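Local structure of enoyl-CoA hydratase/isomerase family protein (Ruegeria pomeroyi, 3L3S) at residues L128-P133 with L184-L189. The protein belongs to the crotonase superfamily and probably acts as a hydro-lyase on acyl-CoA substrates, as in enoyl-CoA hydratases. Numbering follows the deposited sequence.
Sequences LAYASP and LINRIL
Ala131 and Ile188 pair in parallel where strand 128-131 meets the short, weakly bonded strand around 187-188. Two nearly straight hydrogen bonds fix the register: Asn186 N to Ala129 O, 2.7 Å, and Leu189 N to Ala131 O, 3.0 Å. Between them runs a weak hydrogen bond from Ala131 N to Arg187 O, 3.4 Å. The small side chains of Ala129 and Ala131 leave room for Ile185: its CG2 lies 3.9 Å from Ala129 CB, while CG1, set between backbone N and carbonyl carbon (chi1 50°), carries CD1 to 3.8 Å from Ala131 CB. Farther along, Ile188 CG2 packs on Pro133 CG. On the other face lies the broad ring of Tyr130; Arg187 CB lies at the ring edge, 3.8 Å from Tyr130 CD1, and Asn186 CB and Leu189 CD1 also touch the ring. An alanine here would probably cost Glu166 of the second subunit its hydrogen bond from the hydroxyl and open a gap beside Arg187 and Leu189. Within this chain, strand 187-188 is the outermost strand of the crotonase-fold sheet, with 107-111 bonded to the far edge of 128-131. Helix 194-207 covers the Tyr130 face through His197 and Leu201; Met123 of helix 118-124 and Ala179 of helix 176-182 pack against Ile185.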
loop_
_atom_site.group_PDB
_atom_site.type_symbol
_atom_site.label_atom_id
_atom_site.label_comp_id
_atom_site.label_asym_id
_atom_site.label_seq_id
_atom_site.Cartn_x
_atom_site.Cartn_y
_atom_site.Cartn_z
ATOM N N LEU B 128 -16.067 0.904 3.371
ATOM C CA LEU B 128 -16.347 0.890 1.935
ATOM C C LEU B 128 -16.849 2.254 1.405
ATOM O O LEU B 128 -17.352 3.087 2.168
ATOM C CB LEU B 128 -17.337 -0.228 1.594
ATOM C CG LEU B 128 -16.997 -1.664 2.029
ATOM C CD1 LEU B 128 -18.131 -2.609 1.685
ATOM C CD2 LEU B 128 -15.688 -2.122 1.404
ATOM N N ALA B 129 -16.662 2.490 0.107
ATOM C CA ALA B 129 -17.084 3.734 -0.536
ATOM C C ALA B 129 -17.456 3.470 -1.990
ATOM O O ALA B 129 -16.683 2.869 -2.743
ATOM C CB ALA B 129 -15.984 4.792 -0.455
ATOM N N TYR B 130 -18.672 3.864 -2.356
ATOM C CA TYR B 130 -19.187 3.678 -3.714
ATOM C C TYR B 130 -19.593 5.021 -4.305
ATOM O O TYR B 130 -20.340 5.797 -3.689
ATOM C CB TYR B 130 -20.366 2.690 -3.716
ATOM C CG TYR B 130 -19.975 1.311 -3.238
ATOM C CD1 TYR B 130 -19.471 0.347 -4.139
ATOM C CD2 TYR B 130 -19.995 0.991 -1.860
ATOM C CE1 TYR B 130 -18.976 -0.904 -3.676
ATOM C CE2 TYR B 130 -19.507 -0.246 -1.387
ATOM C CZ TYR B 130 -18.990 -1.187 -2.297
ATOM O OH TYR B 130 -18.428 -2.352 -1.822
ATOM N N ALA B 131 -19.084 5.288 -5.496
ATOM C CA ALA B 131 -19.357 6.543 -6.167
ATOM C C ALA B 131 -19.998 6.448 -7.541
ATOM O O ALA B 131 -20.038 5.381 -8.160
ATOM C CB ALA B 131 -18.079 7.369 -6.240
ATOM N N SER B 132 -20.555 7.580 -7.970
ATOM C CA SER B 132 -21.178 7.744 -9.286
ATOM C C SER B 132 -20.050 8.345 -10.133
ATOM O O SER B 132 -19.049 8.784 -9.565
ATOM C CB SER B 132 -22.365 8.726 -9.193
ATOM O OG SER B 132 -21.960 10.093 -9.203
ATOM N N PRO B 133 -20.173 8.351 -11.486
ATOM C CA PRO B 133 -19.092 8.936 -12.298
ATOM C C PRO B 133 -18.801 10.422 -12.107
ATOM O O PRO B 133 -17.654 10.838 -12.243
ATOM C CB PRO B 133 -19.533 8.626 -13.719
ATOM C CG PRO B 133 -20.148 7.306 -13.565
ATOM C CD PRO B 133 -21.033 7.522 -12.352
ATOM N N LEU B 184 -9.445 4.844 -3.523
ATOM C CA LEU B 184 -10.166 5.820 -2.703
ATOM C C LEU B 184 -11.623 5.381 -2.576
ATOM O O LEU B 184 -12.257 5.619 -1.551
ATOM C CB LEU B 184 -10.023 7.213 -3.321
ATOM C CG LEU B 184 -10.396 8.529 -2.636
ATOM C CD1 LEU B 184 -9.801 8.633 -1.216
ATOM C CD2 LEU B 184 -9.900 9.673 -3.508
ATOM N N ILE B 185 -12.130 4.731 -3.627
ATOM C CA ILE B 185 -13.483 4.172 -3.654
ATOM C C ILE B 185 -13.374 2.707 -4.095
ATOM O O ILE B 185 -12.343 2.306 -4.640
ATOM C CB ILE B 185 -14.462 4.966 -4.580
ATOM C CG1 ILE B 185 -13.843 5.191 -5.964
ATOM C CG2 ILE B 185 -14.890 6.265 -3.893
ATOM C CD1 ILE B 185 -14.753 5.784 -7.012
ATOM N N ASN B 186 -14.435 1.928 -3.876
ATOM C CA ASN B 186 -14.458 0.502 -4.223
ATOM C C ASN B 186 -14.953 0.134 -5.621
ATOM O O ASN B 186 -14.425 -0.804 -6.235
ATOM C CB ASN B 186 -15.268 -0.285 -3.191
ATOM C CG ASN B 186 -14.614 -0.306 -1.820
ATOM O OD1 ASN B 186 -13.864 -1.228 -1.486
ATOM N ND2 ASN B 186 -14.896 0.711 -1.018
ATOM N N ARG B 187 -15.971 0.849 -6.112
ATOM C CA ARG B 187 -16.560 0.582 -7.422
ATOM C C ARG B 187 -17.300 1.813 -7.928
ATOM O O ARG B 187 -17.827 2.589 -7.134
ATOM C CB ARG B 187 -17.526 -0.611 -7.314
ATOM C CG ARG B 187 -17.840 -1.343 -8.606
ATOM C CD ARG B 187 -18.633 -2.626 -8.330
ATOM N NE ARG B 187 -19.041 -3.276 -9.578
ATOM C CZ ARG B 187 -19.929 -4.264 -9.676
ATOM N NH1 ARG B 187 -20.525 -4.759 -8.594
ATOM N NH2 ARG B 187 -20.259 -4.730 -10.875
ATOM N N ILE B 188 -17.287 2.014 -9.246
ATOM C CA ILE B 188 -18.002 3.131 -9.878
ATOM C C ILE B 188 -19.266 2.547 -10.485
ATOM O O ILE B 188 -19.208 1.584 -11.248
ATOM C CB ILE B 188 -17.207 3.817 -11.032
ATOM C CG1 ILE B 188 -15.920 4.469 -10.518
ATOM C CG2 ILE B 188 -18.061 4.914 -11.679
ATOM C CD1 ILE B 188 -14.983 4.898 -11.643
ATOM N N LEU B 189 -20.407 3.128 -10.131
ATOM C CA LEU B 189 -21.697 2.675 -10.645
ATOM C C LEU B 189 -22.533 3.803 -11.259
ATOM O O LEU B 189 -22.376 4.968 -10.867
ATOM C CB LEU B 189 -22.498 2.005 -9.522
ATOM C CG LEU B 189 -21.998 0.593 -9.223
ATOM C CD1 LEU B 189 -21.373 0.580 -7.847
ATOM C CD2 LEU B 189 -23.097 -0.425 -9.400
#